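Long-range contacts in Baccell_00875 (Bacteroides cellulosilyticus DSM 14838, PDB 5NO8), which is a polysaccharide lyase that probably removes L-rhamnose caps, linked to glucuronic acid, from complex arabinogalactan proteins: residues 143-148 against 215-220; 450-455 against 479-484. All blocks are in the same frame, centred on the assembly; numbering follows the deposited sequence.

Interaction 1 comes first along the chain and is complete before interaction 2 begins. It pairs strand 137-145 with strand 217-221 in the beta-rich N-terminal half, whereas interaction 2 packs helix 448-465 against helix 469-485 in the helical region that follows. Their centres are 41 Å apart, their nearest atoms about 22 Å, and they lie on opposite sides of the chain's centre, so neither touches the other and they share no helix, strand or sheet. The chain separation differs as well: 66 residues lie between the segments of interaction 1, but 23, mostly helical, between those of interaction 2. Each contact thus joins elements within its own part of the chain, and neither bridges the two.

Interaction 1: 143-148 against 215-220; sequences AVYTPF and RGIIAL
Antiparallel strand pairing within a mixed beta-sheet joins 143-148 to 215-220, with Val144 and Leu220 forming the hydrogen-bonded pair. Val144 N donates to Leu220 O at 3.0 Å, and Leu220 N returns a bond to Val144 O at 2.9 Å. Tyr145 and Ala219 make the following non-hydrogen-bonded pair; their CA atoms are 4.2 Å apart. Thr146 N adds a third bond, to Ile218 O at 2.9 Å. On one face, Tyr145 CD1 lies 3.9 Å from Ala219 CB, and Ile217 CG2 fills in between this ring and Pro147 CB. On the other, Thr146 points OG1 into the position between its backbone N and carbonyl carbon (chi1 59°), which sets the hydroxyl 3.4 Å from Leu220 CG and close to Ile218 CG2; buried among these carbons, it has no hydrogen-bonding partner. Trp237 of strand 232-242 packs on Val144, Thr146 and Leu220. After Thr146 no direct backbone bond follows, and past Pro147 a water bridges the parting chains: it donates to Phe148 O and Gly216 O and accepts from Ile218 N at 3.0 Å. Pro147 centres an inverse gamma turn, closed by Phe148 N to Thr146 O at 2.7 Å, a tight turn where an antiparallel strand pair comes apart.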
loop_
_atom_site.group_PDB
_atom_site.type_symbol
_atom_site.label_atom_id
_atom_site.label_comp_id
_atom_site.label_asym_id
_atom_site.label_seq_id
_atom_site.Cartn_x
_atom_site.Cartn_y
_atom_site.Cartn_z
ATOM N N ALA A 143 11.800 20.453 2.879
ATOM C CA ALA A 143 11.283 19.540 1.849
ATOM C C ALA A 143 11.247 20.183 0.482
ATOM O O ALA A 143 11.145 21.389 0.371
ATOM C CB ALA A 143 9.906 19.006 2.228
ATOM N N VAL A 144 11.396 19.348 -0.552
ATOM C CA VAL A 144 11.282 19.784 -1.931
ATOM C C VAL A 144 10.037 19.098 -2.497
ATOM O O VAL A 144 9.871 17.868 -2.381
ATOM C CB VAL A 144 12.526 19.404 -2.746
ATOM C CG1 VAL A 144 12.372 19.767 -4.228
ATOM C CG2 VAL A 144 13.763 20.050 -2.173
ATOM N N TYR A 145 9.160 19.871 -3.135
ATOM C CA TYR A 145 8.021 19.276 -3.830
ATOM C C TYR A 145 8.474 18.472 -5.045
ATOM O O TYR A 145 9.282 18.942 -5.848
ATOM C CB TYR A 145 7.034 20.346 -4.282
ATOM C CG TYR A 145 6.378 21.080 -3.178
ATOM C CD1 TYR A 145 5.555 20.420 -2.275
ATOM C CD2 TYR A 145 6.546 22.443 -3.036
ATOM C CE1 TYR A 145 4.920 21.100 -1.244
ATOM C CE2 TYR A 145 5.920 23.135 -2.029
ATOM C CZ TYR A 145 5.083 22.479 -1.146
ATOM O OH TYR A 145 4.469 23.203 -0.144
ATOM N N THR A 146 7.947 17.245 -5.156
ATOM C CA THR A 146 8.201 16.354 -6.289
ATOM C C THR A 146 6.832 15.791 -6.673
ATOM O O THR A 146 6.481 14.659 -6.292
ATOM C CB THR A 146 9.217 15.240 -5.960
ATOM O OG1 THR A 146 8.725 14.462 -4.865
ATOM C CG2 THR A 146 10.597 15.811 -5.644
ATOM N N PRO A 147 6.024 16.593 -7.382
ATOM C CA PRO A 147 4.610 16.250 -7.591
ATOM C C PRO A 147 4.424 15.213 -8.689
ATOM O O PRO A 147 3.849 15.501 -9.723
ATOM C CB PRO A 147 3.968 17.592 -7.925
ATOM C CG PRO A 147 5.070 18.368 -8.558
ATOM C CD PRO A 147 6.325 17.954 -7.847
ATOM N N PHE A 148 4.899 14.000 -8.423
ATOM C CA PHE A 148 4.743 12.861 -9.355
ATOM C C PHE A 148 3.256 12.652 -9.643
ATOM O O PHE A 148 2.399 12.807 -8.746
ATOM C CB PHE A 148 5.348 11.571 -8.789
ATOM C CG PHE A 148 6.843 11.572 -8.700
ATOM C CD1 PHE A 148 7.622 11.245 -9.802
ATOM C CD2 PHE A 148 7.476 11.863 -7.491
ATOM C CE1 PHE A 148 9.015 11.232 -9.722
ATOM C CE2 PHE A 148 8.858 11.870 -7.408
ATOM C CZ PHE A 148 9.624 11.559 -8.517
ATOM N N ARG A 215 -3.324 10.604 -5.092
ATOM C CA ARG A 215 -2.385 10.390 -4.020
ATOM C C ARG A 215 -2.011 11.709 -3.368
ATOM O O ARG A 215 -1.450 11.734 -2.272
ATOM C CB ARG A 215 -1.165 9.671 -4.522
ATOM C CG ARG A 215 -0.330 9.065 -3.410
ATOM C CD ARG A 215 0.543 7.988 -3.937
ATOM N NE ARG A 215 1.455 7.500 -2.916
ATOM C CZ ARG A 215 2.521 6.769 -3.183
ATOM N NH1 ARG A 215 2.820 6.420 -4.451
ATOM N NH2 ARG A 215 3.305 6.383 -2.179
ATOM N N GLY A 216 -2.326 12.819 -4.030
ATOM C CA GLY A 216 -1.958 14.119 -3.554
ATOM C C GLY A 216 -0.594 14.541 -4.084
ATOM O O GLY A 216 -0.109 14.030 -5.097
ATOM N N ILE A 217 -0.018 15.528 -3.417
ATOM C CA ILE A 217 1.240 16.146 -3.820
ATOM C C ILE A 217 2.342 15.678 -2.886
ATOM O O ILE A 217 2.286 15.958 -1.718
ATOM C CB ILE A 217 1.171 17.677 -3.778
ATOM C CG1 ILE A 217 0.053 18.208 -4.699
ATOM C CG2 ILE A 217 2.520 18.306 -4.148
ATOM C CD1 ILE A 217 0.161 17.815 -6.146
ATOM N N ILE A 218 3.336 15.013 -3.440
ATOM C CA ILE A 218 4.466 14.457 -2.663
ATOM C C ILE A 218 5.526 15.538 -2.431
ATOM O O ILE A 218 5.874 16.267 -3.354
ATOM C CB ILE A 218 5.084 13.260 -3.407
ATOM C CG1 ILE A 218 4.057 12.106 -3.481
ATOM C CG2 ILE A 218 6.395 12.817 -2.765
ATOM C CD1 ILE A 218 4.244 11.172 -4.643
ATOM N N ALA A 219 6.030 15.632 -1.195
ATOM C CA ALA A 219 7.191 16.437 -0.851
ATOM C C ALA A 219 8.249 15.527 -0.219
ATOM O O ALA A 219 7.945 14.781 0.700
ATOM C CB ALA A 219 6.830 17.554 0.116
ATOM N N LEU A 220 9.458 15.551 -0.746
ATOM C CA LEU A 220 10.545 14.740 -0.187
ATOM C C LEU A 220 11.250 15.535 0.926
ATOM O O LEU A 220 11.718 16.663 0.688
ATOM C CB LEU A 220 11.513 14.323 -1.290
ATOM C CG LEU A 220 10.895 13.477 -2.413
ATOM C CD1 LEU A 220 11.972 13.014 -3.357
ATOM C CD2 LEU A 220 10.096 12.260 -1.932
HETATM O O HOH W 1 2.484 14.047 -6.166
#

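Interaction 2: 450-455 against 479-484; sequences NYMWVA and KSMFQQ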
loop_
_atom_site.group_PDB
_atom_site.type_symbol
_atom_site.label_atom_id
_atom_site.label_comp_id
_atom_site.label_asym_id
_atom_site.label_seq_id
_atom_site.Cartn_x
_atom_site.Cartn_y
_atom_site.Cartn_z
ATOM N N ASN A 450 -20.582 -6.890 -0.567
ATOM C CA ASN A 450 -20.991 -7.498 0.686
ATOM C C ASN A 450 -21.463 -8.932 0.493
ATOM O O ASN A 450 -21.308 -9.750 1.404
ATOM C CB ASN A 450 -22.091 -6.682 1.372
ATOM C CG ASN A 450 -21.648 -5.280 1.741
ATOM O OD1 ASN A 450 -20.453 -4.952 1.715
ATOM N ND2 ASN A 450 -22.613 -4.444 2.118
ATOM N N TYR A 451 -21.997 -9.247 -0.687
ATOM C CA TYR A 451 -22.546 -10.582 -0.971
ATOM C C TYR A 451 -21.475 -11.667 -1.048
ATOM O O TYR A 451 -21.723 -12.823 -0.680
ATOM C CB TYR A 451 -23.293 -10.582 -2.302
ATOM C CG TYR A 451 -24.595 -9.812 -2.274
ATOM C CD1 TYR A 451 -24.599 -8.416 -2.210
ATOM C CD2 TYR A 451 -25.829 -10.483 -2.314
ATOM C CE1 TYR A 451 -25.783 -7.704 -2.180
ATOM C CE2 TYR A 451 -27.029 -9.778 -2.293
ATOM C CZ TYR A 451 -27.003 -8.389 -2.226
ATOM O OH TYR A 451 -28.172 -7.666 -2.194
ATOM N N MET A 452 -20.310 -11.317 -1.594
ATOM C CA MET A 452 -19.211 -12.281 -1.738
ATOM C C MET A 452 -18.716 -12.745 -0.388
ATOM O O MET A 452 -18.378 -13.910 -0.220
ATOM C CB MET A 452 -18.033 -11.674 -2.486
ATOM C CG MET A 452 -18.338 -11.190 -3.892
ATOM S SD MET A 452 -19.244 -12.406 -4.894
ATOM C CE MET A 452 -20.937 -11.959 -4.565
ATOM N N TRP A 453 -18.658 -11.808 0.547
ATOM C CA TRP A 453 -18.097 -12.066 1.875
ATOM C C TRP A 453 -19.085 -12.850 2.725
ATOM O O TRP A 453 -18.689 -13.766 3.444
ATOM C CB TRP A 453 -17.700 -10.763 2.550
ATOM C CG TRP A 453 -16.694 -9.970 1.753
ATOM C CD1 TRP A 453 -15.666 -10.463 0.985
ATOM C CD2 TRP A 453 -16.641 -8.548 1.637
ATOM N NE1 TRP A 453 -14.974 -9.428 0.416
ATOM C CE2 TRP A 453 -15.552 -8.242 0.797
ATOM C CE3 TRP A 453 -17.403 -7.502 2.171
ATOM C CZ2 TRP A 453 -15.200 -6.920 0.477
ATOM C CZ3 TRP A 453 -17.066 -6.193 1.844
ATOM C CH2 TRP A 453 -15.963 -5.916 1.010
ATOM N N VAL A 454 -20.374 -12.514 2.614
ATOM C CA VAL A 454 -21.416 -13.324 3.238
ATOM C C VAL A 454 -21.407 -14.746 2.689
ATOM O O VAL A 454 -21.496 -15.689 3.457
ATOM C CB VAL A 454 -22.817 -12.684 3.098
ATOM C CG1 VAL A 454 -23.917 -13.684 3.490
ATOM C CG2 VAL A 454 -22.902 -11.471 3.982
ATOM N N ALA A 455 -21.310 -14.910 1.376
ATOM C CA ALA A 455 -21.247 -16.231 0.765
ATOM C C ALA A 455 -20.027 -17.023 1.196
ATOM O O ALA A 455 -20.114 -18.224 1.483
ATOM C CB ALA A 455 -21.252 -16.116 -0.737
ATOM N N LYS A 479 -26.393 -16.112 -6.088
ATOM C CA LYS A 479 -27.425 -15.927 -7.129
ATOM C C LYS A 479 -28.139 -14.584 -7.016
ATOM O O LYS A 479 -28.387 -13.934 -8.019
ATOM C CB LYS A 479 -28.447 -17.066 -7.073
ATOM C CG LYS A 479 -27.885 -18.433 -7.433
ATOM C CD LYS A 479 -27.253 -18.552 -8.808
ATOM C CE LYS A 479 -28.212 -18.156 -9.943
ATOM N NZ LYS A 479 -27.823 -18.789 -11.235
ATOM N N SER A 480 -28.468 -14.191 -5.787
ATOM C CA SER A 480 -29.065 -12.901 -5.489
ATOM C C SER A 480 -28.143 -11.787 -5.948
ATOM O O SER A 480 -28.606 -10.771 -6.484
ATOM C CB SER A 480 -29.344 -12.772 -3.996
ATOM O OG SER A 480 -29.910 -11.519 -3.654
ATOM N N MET A 481 -26.835 -11.974 -5.744
ATOM C CA MET A 481 -25.866 -11.001 -6.213
ATOM C C MET A 481 -25.853 -10.907 -7.748
ATOM O O MET A 481 -26.006 -9.814 -8.279
ATOM C CB MET A 481 -24.470 -11.295 -5.658
ATOM C CG MET A 481 -23.516 -10.115 -5.843
ATOM S SD MET A 481 -22.807 -10.109 -7.491
ATOM C CE MET A 481 -21.594 -8.785 -7.350
ATOM N N PHE A 482 -25.709 -12.024 -8.456
ATOM C CA PHE A 482 -25.717 -12.008 -9.927
ATOM C C PHE A 482 -27.046 -11.479 -10.522
ATOM O O PHE A 482 -27.029 -10.770 -11.526
ATOM C CB PHE A 482 -25.444 -13.398 -10.509
ATOM C CG PHE A 482 -24.080 -13.945 -10.184
ATOM C CD1 PHE A 482 -22.931 -13.183 -10.393
ATOM C CD2 PHE A 482 -23.937 -15.238 -9.692
ATOM C CE1 PHE A 482 -21.672 -13.693 -10.107
ATOM C CE2 PHE A 482 -22.681 -15.750 -9.400
ATOM C CZ PHE A 482 -21.551 -14.976 -9.603
ATOM N N GLN A 483 -28.171 -11.819 -9.902
ATOM C CA GLN A 483 -29.491 -11.281 -10.307
ATOM C C GLN A 483 -29.506 -9.750 -10.314
ATOM O O GLN A 483 -29.989 -9.133 -11.274
ATOM C CB GLN A 483 -30.608 -11.805 -9.384
ATOM C CG GLN A 483 -32.041 -11.429 -9.793
ATOM C CD GLN A 483 -32.609 -10.208 -9.060
ATOM O OE1 GLN A 483 -32.743 -10.205 -7.828
ATOM N NE2 GLN A 483 -32.969 -9.168 -9.823
ATOM N N GLN A 484 -28.970 -9.147 -9.250
ATOM C CA GLN A 484 -29.095 -7.717 -9.024
ATOM C C GLN A 484 -27.999 -6.892 -9.679
ATOM O O GLN A 484 -28.258 -5.776 -10.128
ATOM C CB GLN A 484 -29.092 -7.401 -7.536
ATOM C CG GLN A 484 -30.257 -7.977 -6.763
ATOM C CD GLN A 484 -30.096 -7.774 -5.279
ATOM O OE1 GLN A 484 -29.579 -8.648 -4.571
ATOM N NE2 GLN A 484 -30.526 -6.629 -4.791
#
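Apolar helix-helix packing between two consecutive, nearly antiparallel helices, 448-465 and 469-485, brings Tyr451 and Met452 against Met481. The short segments run at 166° to each other, with axes 9.8 Å apart at closest approach, and the nearest CA pair is Tyr451 with Met481. Tyr451 meets Met481 with its CB and the near ring atoms CG and CD2: its CB is 3.6 Å from Met481 CG, while CG and CD2 lie against Met481 CB. Met481 can meet both partners because its CG stands opposite the backbone N (chi1 -166°), directed at the facing helix, before the chain bends at chi2. Met452 starts out less directly, but bends at chi2 and chi3 bring its methyl in almost at right angles to the Met481 side chain; CE is 3.4 Å from Met481 CG, tighter than usual for two carbons, and 3.9 Å from Met481 SD.

With a short connection between its two members, the pair forms a helical hairpin within the helix-rich region of the chain. Further along the Tyr451 ring, Ser480 OG comes to its edge near the ring plane, 3.6 Å from CE2. The phenol oxygen is hydrogen-bonded outside the two segments, to Asn446 OD1 and Thr436 N, which tethers the far end of the ring to residues preceding helix 448-465. Helix 469-485 also packs on helix 509-529: Phe482 rests on Leu515 and Phe519, and Lys479 NZ forms salt bridges with Asp514 and Asp518. On the partner helix, Trp453 and Val454 touch Leu396 of helix 396-409.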